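Local coordinates for putative tryptophan halogenase (Xanthomonas campestris pv. campestris, PDB 6Y1W), which is a flavin-dependent halogenase, thought to use reduced FAD and oxygen to place halogen on aromatic substrates, as its tryptophan halogenase relatives do, at residues A[94-97]-A[98-102]; A[403-406]-A[407-410]; A[446-449]-A[450-454]. All coordinates share one frame; numbering follows the deposited sequence.

Contact 1: A[94-97]-A[98-102]. With BUD ((2S,3S)-butane-2,3-diol), chain J.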
ATOM      1  N   PHE A  94      11.188  21.852  13.048  1.00 11.53           N
ATOM      2  CA  PHE A  94      10.012  22.716  13.000  1.00 13.27           C
ATOM      3  C   PHE A  94      10.007  23.596  14.233  1.00 14.52           C
ATOM      4  O   PHE A  94       9.764  23.113  15.340  1.00 15.70           O
ATOM      5  CB  PHE A  94       8.733  21.881  12.926  1.00 12.96           C
ATOM      6  CG  PHE A  94       8.463  21.366  11.537  1.00 10.43           C
ATOM      7  CD1 PHE A  94       7.857  22.216  10.599  1.00 14.87           C
ATOM      8  CD2 PHE A  94       8.904  20.113  11.127  1.00 13.47           C
ATOM      9  CE1 PHE A  94       7.649  21.786   9.257  1.00 15.22           C
ATOM     10  CE2 PHE A  94       8.671  19.666   9.794  1.00 11.61           C
ATOM     11  CZ  PHE A  94       8.067  20.517   8.864  1.00 13.32           C
ATOM     12  N   GLU A  95      10.300  24.871  14.039  1.00 13.91           N
ATOM     13  CA  GLU A  95      10.370  25.842  15.132  1.00 14.85           C
ATOM     14  C   GLU A  95       9.159  26.769  15.107  1.00 13.61           C
ATOM     15  O   GLU A  95       8.810  27.322  14.054  1.00 15.43           O
ATOM     16  CB  GLU A  95      11.667  26.640  15.030  1.00 14.34           C
ATOM     17  CG  GLU A  95      12.904  25.794  15.215  1.00 15.03           C
ATOM     18  CD  GLU A  95      14.199  26.575  15.105  1.00 20.27           C
ATOM     19  OE1 GLU A  95      14.166  27.736  14.656  1.00 19.88           O
ATOM     20  OE2 GLU A  95      15.252  26.019  15.496  1.00 21.55           O
ATOM     21  N   HIS A  96       8.509  26.925  16.286  1.00 13.80           N
ATOM     22  CA  HIS A  96       7.431  27.891  16.514  1.00 13.78           C
ATOM     23  C   HIS A  96       6.112  27.474  15.850  1.00 15.06           C
ATOM     24  O   HIS A  96       5.239  28.328  15.629  1.00 17.45           O
ATOM     25  CB  HIS A  96       7.791  29.327  16.050  1.00 15.25           C
ATOM     26  CG  HIS A  96       8.991  29.937  16.729  1.00 16.01           C
ATOM     27  ND1 HIS A  96       9.055  30.196  18.089  1.00 16.39           N
ATOM     28  CD2 HIS A  96      10.138  30.426  16.196  1.00 20.04           C
ATOM     29  CE1 HIS A  96      10.218  30.766  18.366  1.00 21.16           C
ATOM     30  NE2 HIS A  96      10.887  30.928  17.235  1.00 19.01           N
ATOM     31  N   TRP A  97       5.942  26.188  15.502  1.00 13.28           N
ATOM     32  CA  TRP A  97       4.703  25.741  14.868  1.00 15.94           C
ATOM     33  C   TRP A  97       3.652  25.365  15.913  1.00 16.14           C
ATOM     34  O   TRP A  97       2.505  25.842  15.848  1.00 17.51           O
ATOM     35  CB  TRP A  97       4.982  24.543  13.919  1.00 15.15           C
ATOM     36  CG  TRP A  97       5.705  24.977  12.673  1.00 14.53           C
ATOM     37  CD1 TRP A  97       7.058  25.142  12.511  1.00 14.37           C
ATOM     38  CD2 TRP A  97       5.111  25.311  11.407  1.00 15.28           C
ATOM     39  NE1 TRP A  97       7.332  25.596  11.247  1.00 14.59           N
ATOM     40  CE2 TRP A  97       6.165  25.704  10.544  1.00 15.39           C
ATOM     41  CE3 TRP A  97       3.797  25.325  10.924  1.00 13.49           C
ATOM     42  CZ2 TRP A  97       5.951  26.113   9.236  1.00 14.68           C
ATOM     43  CZ3 TRP A  97       3.580  25.754   9.627  1.00 15.01           C
ATOM     44  CH2 TRP A  97       4.654  26.135   8.790  1.00 15.36           C
ATOM     45  N   ARG A  98       4.024  24.489  16.851  1.00 15.49           N
ATOM     46  CA  ARG A  98       3.095  24.113  17.909  1.00 16.83           C
ATOM     47  C   ARG A  98       2.666  25.348  18.695  1.00 15.92           C
ATOM     48  O   ARG A  98       1.476  25.576  18.922  1.00 17.37           O
ATOM     49  CB  ARG A  98       3.735  23.084  18.837  1.00 16.62           C
ATOM     50  CG  ARG A  98       2.697  22.535  19.828  1.00 22.96           C
ATOM     51  CD  ARG A  98       3.188  22.385  21.220  1.00 34.07           C
ATOM     52  NE  ARG A  98       2.073  21.992  22.082  1.00 26.79           N
ATOM     53  CZ  ARG A  98       2.082  20.895  22.828  1.00 31.70           C
ATOM     54  NH1 ARG A  98       3.133  20.092  22.788  1.00 29.44           N
ATOM     55  NH2 ARG A  98       1.028  20.588  23.581  1.00 26.78           N
ATOM     56  N   ASP A  99       3.634  26.170  19.091  1.00 16.51           N
ATOM     57  CA  ASP A  99       3.372  27.471  19.685  1.00 14.36           C
ATOM     58  C   ASP A  99       4.688  28.226  19.608  1.00 18.72           C
ATOM     59  O   ASP A  99       5.734  27.639  19.299  1.00 16.79           O
ATOM     60  CB  ASP A  99       2.897  27.337  21.141  1.00 15.86           C
ATOM     61  CG  ASP A  99       2.077  28.523  21.595  1.00 19.53           C
ATOM     62  OD1 ASP A  99       2.069  29.580  20.899  1.00 19.56           O
ATOM     63  OD2 ASP A  99       1.428  28.363  22.667  1.00 23.94           O
ATOM     64  N   VAL A 100       4.638  29.535  19.884  1.00 17.37           N
ATOM     65  CA  VAL A 100       5.884  30.272  20.033  1.00 17.86           C
ATOM     66  C   VAL A 100       6.749  29.579  21.063  1.00 17.62           C
ATOM     67  O   VAL A 100       6.284  29.186  22.143  1.00 19.29           O
ATOM     68  CB  VAL A 100       5.608  31.728  20.440  1.00 16.66           C
ATOM     69  CG1 VAL A 100       6.921  32.480  20.638  1.00 22.97           C
ATOM     70  CG2 VAL A 100       4.755  32.388  19.370  1.00 17.14           C
ATOM     71  N   ASP A 101       8.017  29.424  20.710  1.00 16.90           N
ATOM     72  CA  ASP A 101       9.074  28.828  21.513  1.00 18.03           C
ATOM     73  C   ASP A 101       8.852  27.357  21.817  1.00 20.70           C
ATOM     74  O   ASP A 101       9.469  26.834  22.729  1.00 20.21           O
ATOM     75  CB  ASP A 101       9.295  29.595  22.827  1.00 22.36           C
ATOM     76  CG  ASP A 101       9.799  30.991  22.596  1.00 28.88           C
ATOM     77  OD1 ASP A 101      10.593  31.219  21.657  1.00 23.76           O
ATOM     78  OD2 ASP A 101       9.365  31.863  23.355  1.00 28.10           O
ATOM     79  N   ARG A 102       7.988  26.663  21.068  1.00 17.01           N
ATOM     80  CA  ARG A 102       7.838  25.222  21.218  1.00 13.62           C
ATOM     81  C   ARG A 102       8.190  24.574  19.899  1.00 16.19           C
ATOM     82  O   ARG A 102       7.480  24.774  18.905  1.00 20.32           O
ATOM     83  CB  ARG A 102       6.422  24.837  21.637  1.00 20.22           C
ATOM     84  CG  ARG A 102       6.090  25.490  22.993  1.00 20.74           C
ATOM     85  CD  ARG A 102       4.835  24.955  23.600  1.00 25.31           C
ATOM     86  NE  ARG A 102       5.035  23.622  24.200  1.00 25.06           N
ATOM     87  CZ  ARG A 102       4.097  23.007  24.913  1.00 24.19           C
ATOM     88  NH1 ARG A 102       2.917  23.609  25.107  1.00 28.83           N
ATOM     89  NH2 ARG A 102       4.328  21.801  25.422  1.00 25.86           N
TER
HETATM   90  C1  BUD J 608       8.773  35.583  17.439  1.00 42.60           C
HETATM   91  O1  BUD J 608       7.377  36.741  15.797  1.00 37.80           O
HETATM   92  C2  BUD J 608       7.991  35.520  16.126  1.00 40.56           C
HETATM   93  O2  BUD J 608       6.022  34.697  15.164  1.00 23.60           O
HETATM   94  C3  BUD J 608       6.858  34.515  16.265  1.00 35.79           C
HETATM   95  C4  BUD J 608       7.390  33.084  16.215  1.00 27.37           C
HETATM   96  O   HOH W   1       7.083  23.648  16.492  1.00 16.95           O
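His-96 and Asp-101 meet at the end of a beta hairpin, where strand 91-99 turns back into strand 102-107 through a type II beta turn from Asp-99 to Arg-102. With CG beside its own backbone N (chi1 -60°), the imidazole lies alongside the turn and accepts the amide of Asp-101. The bond from Asp-101 N to His-96 ND1 is 2.9 Å long and nearly straight (170°), and the donor lies close to the ring plane. A histidine suits this place because one ring edge can fix the turn while a face remains available for packing. Over one face, toward the rim, lies the C4 methyl of the bound butanediol, 3.6 Å from His-96 CG; Arg-401 hydrogen-bonds the same diol. Nearer the backbone, His-96 CA makes a CH...O contact of 3.3 Å with Asp-99 O.

Trp-97 points into the interior, a place suited to a large flat ring that carries one N-H donor. CD1 of Phe-94 sits 3.4 Å above its indole plane, while its NE1 is satisfied by Ala-266 O and its ring meets Tyr-396 edge-to-face.

The backbone of Arg-98 is tied in by a water, which accepts from Arg-98 N and donates to Phe-94 O and Arg-102 O, so that it bridges the corner the chain turns here. The long side chain, CG anti to N (chi1 -172°), runs outward to a salt bridge between NE and Asp-400. At its end Arg-102 NH2 lies 3.4 Å above the guanidinium plane of Arg-98, offset toward the rim.

Contact 2: A[403-406]-A[407-410]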
ATOM      1  N   ASP A 403      -1.899  33.909  18.252  1.00 14.77           N
ATOM      2  CA  ASP A 403      -1.287  35.212  18.492  1.00 19.88           C
ATOM      3  C   ASP A 403      -1.355  36.153  17.309  1.00 17.89           C
ATOM      4  O   ASP A 403      -1.001  37.321  17.471  1.00 19.31           O
ATOM      5  CB  ASP A 403       0.178  35.066  18.923  1.00 19.17           C
ATOM      6  CG  ASP A 403       1.017  34.220  17.938  1.00 17.36           C
ATOM      7  OD1 ASP A 403       0.808  32.993  17.918  1.00 20.18           O
ATOM      8  OD2 ASP A 403       1.857  34.787  17.188  1.00 18.16           O
ATOM      9  N   THR A 404      -1.735  35.684  16.105  1.00 15.63           N
ATOM     10  CA  THR A 404      -1.976  36.552  14.966  1.00 16.16           C
ATOM     11  C   THR A 404      -3.255  36.083  14.289  1.00 11.68           C
ATOM     12  O   THR A 404      -3.726  34.943  14.515  1.00 15.27           O
ATOM     13  CB  THR A 404      -0.833  36.538  13.923  1.00 15.93           C
ATOM     14  OG1 THR A 404      -0.833  35.252  13.262  1.00 18.00           O
ATOM     15  CG2 THR A 404       0.516  36.790  14.574  1.00 19.56           C
ATOM     16  N   ALA A 405      -3.858  36.983  13.501  1.00 16.35           N
ATOM     17  CA  ALA A 405      -5.055  36.617  12.754  1.00 14.71           C
ATOM     18  C   ALA A 405      -4.770  35.440  11.821  1.00 16.13           C
ATOM     19  O   ALA A 405      -5.611  34.545  11.650  1.00 17.21           O
ATOM     20  CB  ALA A 405      -5.557  37.817  11.946  1.00 18.95           C
ATOM     21  N   PHE A 406      -3.576  35.424  11.226  1.00 17.55           N
ATOM     22  CA  PHE A 406      -3.147  34.311  10.383  1.00 17.47           C
ATOM     23  C   PHE A 406      -3.252  32.975  11.121  1.00 17.23           C
ATOM     24  O   PHE A 406      -3.904  32.041  10.646  1.00 16.80           O
ATOM     25  CB  PHE A 406      -1.700  34.555   9.909  1.00 15.02           C
ATOM     26  CG  PHE A 406      -1.129  33.410   9.090  1.00 15.82           C
ATOM     27  CD1 PHE A 406      -1.315  33.364   7.727  1.00 17.05           C
ATOM     28  CD2 PHE A 406      -0.375  32.447   9.707  1.00 14.04           C
ATOM     29  CE1 PHE A 406      -0.759  32.303   6.974  1.00 16.83           C
ATOM     30  CE2 PHE A 406       0.193  31.373   8.989  1.00 14.93           C
ATOM     31  CZ  PHE A 406      -0.001  31.324   7.596  1.00 15.55           C
ATOM     32  N   TRP A 407      -2.675  32.880  12.320  1.00 18.21           N
ATOM     33  CA  TRP A 407      -2.744  31.604  13.038  1.00 13.53           C
ATOM     34  C   TRP A 407      -4.158  31.290  13.534  1.00 15.33           C
ATOM     35  O   TRP A 407      -4.546  30.121  13.582  1.00 15.59           O
ATOM     36  CB  TRP A 407      -1.748  31.586  14.204  1.00 13.62           C
ATOM     37  CG  TRP A 407      -0.345  31.499  13.668  1.00 14.95           C
ATOM     38  CD1 TRP A 407       0.632  32.473  13.737  1.00 15.37           C
ATOM     39  CD2 TRP A 407       0.225  30.412  12.906  1.00 17.42           C
ATOM     40  NE1 TRP A 407       1.783  32.022  13.095  1.00 16.51           N
ATOM     41  CE2 TRP A 407       1.543  30.780  12.563  1.00 17.05           C
ATOM     42  CE3 TRP A 407      -0.255  29.160  12.501  1.00 17.16           C
ATOM     43  CZ2 TRP A 407       2.405  29.933  11.838  1.00 16.33           C
ATOM     44  CZ3 TRP A 407       0.631  28.294  11.763  1.00 16.27           C
ATOM     45  CH2 TRP A 407       1.918  28.708  11.440  1.00 18.05           C
ATOM     46  N   ARG A 408      -4.919  32.300  13.968  1.00 17.58           N
ATOM     47  CA  ARG A 408      -6.300  32.020  14.368  1.00 17.82           C
ATOM     48  C   ARG A 408      -7.095  31.475  13.196  1.00 16.67           C
ATOM     49  O   ARG A 408      -7.924  30.560  13.367  1.00 18.46           O
ATOM     50  CB  ARG A 408      -6.969  33.287  14.917  1.00 16.21           C
ATOM     51  CG  ARG A 408      -6.385  33.722  16.268  1.00 16.61           C
ATOM     52  CD  ARG A 408      -7.226  34.889  16.872  1.00 15.21           C
ATOM     53  NE  ARG A 408      -7.177  36.153  16.126  1.00 17.29           N
ATOM     54  CZ  ARG A 408      -6.235  37.099  16.227  1.00 17.99           C
ATOM     55  NH1 ARG A 408      -5.161  36.929  17.010  1.00 15.69           N
ATOM     56  NH2 ARG A 408      -6.354  38.223  15.526  1.00 16.37           N
ATOM     57  N   ASP A 409      -6.849  32.019  12.000  1.00 15.10           N
ATOM     58  CA  ASP A 409      -7.567  31.534  10.818  1.00 16.54           C
ATOM     59  C   ASP A 409      -7.131  30.110  10.465  1.00 19.07           C
ATOM     60  O   ASP A 409      -7.968  29.254  10.141  1.00 20.38           O
ATOM     61  CB  ASP A 409      -7.344  32.451   9.612  1.00 17.65           C
ATOM     62  CG  ASP A 409      -8.026  33.817   9.762  1.00 22.72           C
ATOM     63  OD1 ASP A 409      -8.763  34.051  10.761  1.00 22.96           O
ATOM     64  OD2 ASP A 409      -7.786  34.654   8.889  1.00 21.95           O
ATOM     65  N   CYS A 410      -5.829  29.820  10.567  1.00 15.37           N
ATOM     66  CA  CYS A 410      -5.374  28.451  10.285  1.00 14.34           C
ATOM     67  C   CYS A 410      -5.988  27.455  11.260  1.00 15.52           C
ATOM     68  O   CYS A 410      -6.354  26.334  10.885  1.00 16.56           O
ATOM     69  CB  CYS A 410      -3.839  28.354  10.378  1.00 14.84           C
ATOM     70  SG  CYS A 410      -2.884  29.178   9.094  1.00 16.61           S
TER
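The first turn of helix 405-412 begins here, with Thr-404 as its N-cap. Thr-404 OG1, set between the backbone N and the carbonyl carbon (chi1 70°), accepts from Trp-407 N at 3.1 Å, capping one of the amides at the start of the helix, where no preceding turn exists to accept them. The same hydroxyl is hydrogen-bonded to Arg-270 O, so it grips two backbone groups, as a short side chain able both to accept and to donate can. Regular helical bonds follow: Arg-408 N to Thr-404 O, Asp-409 N to Ala-405 O, and Cys-410 N to Phe-406 O.

On the buried side, Phe-406 and Trp-407 form a T-shaped pair. The edge of the phenyl ring points at the indole face, the planes standing at 86° and Phe-406 CD2 lying 3.8 Å above the indole, over its centre. Tyr-396 of helix 371-397 packs against both rings, and the indole NE1 is bonded to Asp-269 O.

On the exposed side, the bent chain of Arg-408 (chi3 -66°) folds its guanidinium flat over the Thr-404 to Ala-405 peptide, while NH1 reaches Arg-402 O. One turn beyond Phe-406, the small, polarisable thiol of Cys-410 fits against the phenyl ring: its SG sits over the face, 4.0 Å from the centroid of the Phe-406 ring.

Contact 3: A[446-449]-A[450-454]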
ATOM      1  N   ILE A 446       2.886  10.499  13.329  1.00 15.78           N
ATOM      2  CA  ILE A 446       3.052  10.517  14.783  1.00 16.27           C
ATOM      3  C   ILE A 446       3.941  11.676  15.205  1.00 18.35           C
ATOM      4  O   ILE A 446       3.578  12.462  16.078  1.00 15.81           O
ATOM      5  CB  ILE A 446       3.637   9.186  15.297  1.00 14.48           C
ATOM      6  CG1 ILE A 446       2.741   8.006  14.938  1.00 16.43           C
ATOM      7  CG2 ILE A 446       3.923   9.256  16.808  1.00 18.02           C
ATOM      8  CD1 ILE A 446       3.472   6.671  15.093  1.00 18.81           C
ATOM      9  N   GLN A 447       5.115  11.816  14.582  1.00 14.05           N
ATOM     10  CA  GLN A 447       6.018  12.884  15.017  1.00 13.64           C
ATOM     11  C   GLN A 447       5.380  14.259  14.842  1.00 14.48           C
ATOM     12  O   GLN A 447       5.514  15.135  15.711  1.00 16.61           O
ATOM     13  CB  GLN A 447       7.348  12.823  14.265  1.00 14.72           C
ATOM     14  CG  GLN A 447       8.251  11.643  14.651  1.00 14.19           C
ATOM     15  CD  GLN A 447       9.638  11.823  14.017  1.00 19.21           C
ATOM     16  OE1 GLN A 447       9.811  12.664  13.181  1.00 17.89           O
ATOM     17  NE2 GLN A 447      10.607  11.019  14.434  1.00 20.27           N
ATOM     18  N   VAL A 448       4.708  14.489  13.715  1.00 13.44           N
ATOM     19  CA  VAL A 448       4.148  15.817  13.493  1.00 13.19           C
ATOM     20  C   VAL A 448       2.927  16.060  14.381  1.00 14.51           C
ATOM     21  O   VAL A 448       2.768  17.160  14.929  1.00 16.45           O
ATOM     22  CB  VAL A 448       3.831  15.997  12.003  1.00 12.55           C
ATOM     23  CG1 VAL A 448       3.083  17.268  11.768  1.00 13.55           C
ATOM     24  CG2 VAL A 448       5.189  16.023  11.252  1.00 14.38           C
ATOM     25  N   MET A 449       2.031  15.072  14.525  1.00 14.93           N
ATOM     26  CA  MET A 449       0.869  15.344  15.382  1.00 16.19           C
ATOM     27  C   MET A 449       1.271  15.481  16.849  1.00 17.90           C
ATOM     28  O   MET A 449       0.801  16.403  17.533  1.00 15.43           O
ATOM     29  CB  MET A 449      -0.220  14.290  15.200  1.00 16.83           C
ATOM     30  CG  MET A 449      -0.866  14.489  13.840  1.00 15.84           C
ATOM     31  SD  MET A 449      -2.415  13.546  13.647  1.00 17.45           S
ATOM     32  CE  MET A 449      -1.764  11.903  13.408  1.00 16.47           C
ATOM     33  N   LEU A 450       2.171  14.621  17.357  1.00 14.94           N
ATOM     34  CA  LEU A 450       2.620  14.823  18.736  1.00 14.70           C
ATOM     35  C   LEU A 450       3.372  16.141  18.861  1.00 16.70           C
ATOM     36  O   LEU A 450       3.185  16.893  19.842  1.00 17.45           O
ATOM     37  CB  LEU A 450       3.542  13.682  19.163  1.00 21.67           C
ATOM     38  CG  LEU A 450       2.951  12.380  19.652  1.00 25.35           C
ATOM     39  CD1 LEU A 450       4.109  11.409  19.942  1.00 23.22           C
ATOM     40  CD2 LEU A 450       2.115  12.642  20.914  1.00 20.61           C
ATOM     41  N   GLY A 451       4.252  16.421  17.891  1.00 14.19           N
ATOM     42  CA  GLY A 451       5.060  17.634  17.955  1.00 15.13           C
ATOM     43  C   GLY A 451       4.258  18.916  17.934  1.00 16.60           C
ATOM     44  O   GLY A 451       4.659  19.919  18.543  1.00 16.58           O
ATOM     45  N   GLN A 452       3.134  18.924  17.218  1.00 15.11           N
ATOM     46  CA  GLN A 452       2.286  20.091  17.105  1.00 11.80           C
ATOM     47  C   GLN A 452       1.110  20.053  18.081  1.00 14.52           C
ATOM     48  O   GLN A 452       0.199  20.876  17.968  1.00 18.96           O
ATOM     49  CB  GLN A 452       1.834  20.281  15.667  1.00 18.94           C
ATOM     50  CG  GLN A 452       3.097  20.457  14.784  1.00 15.56           C
ATOM     51  CD  GLN A 452       2.949  21.277  13.524  1.00 13.71           C
ATOM     52  OE1 GLN A 452       3.872  21.272  12.707  1.00 15.30           O
ATOM     53  NE2 GLN A 452       1.857  22.035  13.381  1.00 13.91           N
ATOM     54  N   GLY A 453       1.150  19.169  19.070  1.00 12.89           N
ATOM     55  CA  GLY A 453       0.302  19.323  20.245  1.00 18.03           C
ATOM     56  C   GLY A 453      -1.005  18.579  20.240  1.00 23.18           C
ATOM     57  O   GLY A 453      -1.892  18.916  21.042  1.00 21.50           O
ATOM     58  N   ILE A 454      -1.182  17.606  19.353  1.00 17.55           N
ATOM     59  CA  ILE A 454      -2.329  16.710  19.461  0.57 17.86           C
ATOM     60  C   ILE A 454      -2.009  15.682  20.541  1.00 20.05           C
ATOM     61  O   ILE A 454      -1.021  14.949  20.444  1.00 21.95           O
ATOM     62  CB  ILE A 454      -2.631  16.033  18.117  0.57 16.75           C
ATOM     63  CG1 ILE A 454      -2.722  17.069  16.987  0.57 17.56           C
ATOM     64  CG2 ILE A 454      -3.919  15.209  18.225  0.57 19.65           C
ATOM     65  CD1 ILE A 454      -3.781  18.171  17.178  0.57 18.16           C
TER
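The carboxamide of Gln-452 is the flat group that meets the other segment. Val-448 lies alongside it, with CG1 over one face at 4.2 Å from Gln-452 OE1, and Trp-97 CB approaches the same oxygen from the opposite face. Its polar atoms are engaged: OE1 is hydrogen-bonded to Tyr-104 OH and His-395 ND1, and NE2 to Ala-398 O, so the buried amide is fixed in its rotation. Val-448 also lies about 4 Å, side chain to side chain, from Glu-347, which probably binds tryptophan, so this helix end may help shape that region.

Helix 442-451 closes in a Schellman motif. Ile-454 N reaches back to Met-449 O at 2.9 Å, and Gly-453 N to Leu-450 O at 3.1 Å. Gly-453 takes a positive phi (95°), where a side chain would jam against the preceding carbonyl. A turn earlier, Ile-446 CG2 meets Leu-450 CD1 at 3.8 Å, the short branch of the isoleucine beside a leucine methyl.

The chemistry implies a helix end held in two ways: backbone bonds take up amides and carbonyls of the last turn, with apolar side chains packed beside them, while the glutamine carries polar ties to strand 102-107 and the end of helix 371-397.

Along the chain the three contacts come in series. Contact 1, the hairpin end, is the hub: its centre lies about 14 Å from that of contact 2 and about 11 Å from that of contact 3, whereas the centres of contacts 2 and 3 are about 19 Å apart and the two do not touch. Trp-97 CZ3 packs on Trp-407 CH2 at 3.8 Å, and Arg-98 CB lies 3.3 Å from Gly-451 O. Helix 371-397 packs against all three. The start of helix 405-412 and the end of helix 442-451 are thus joined through one corner of the seven-stranded sheet. Contacts 1 and 3 both lie near Glu-347, a probable substrate-binding residue, and may help frame its surroundings.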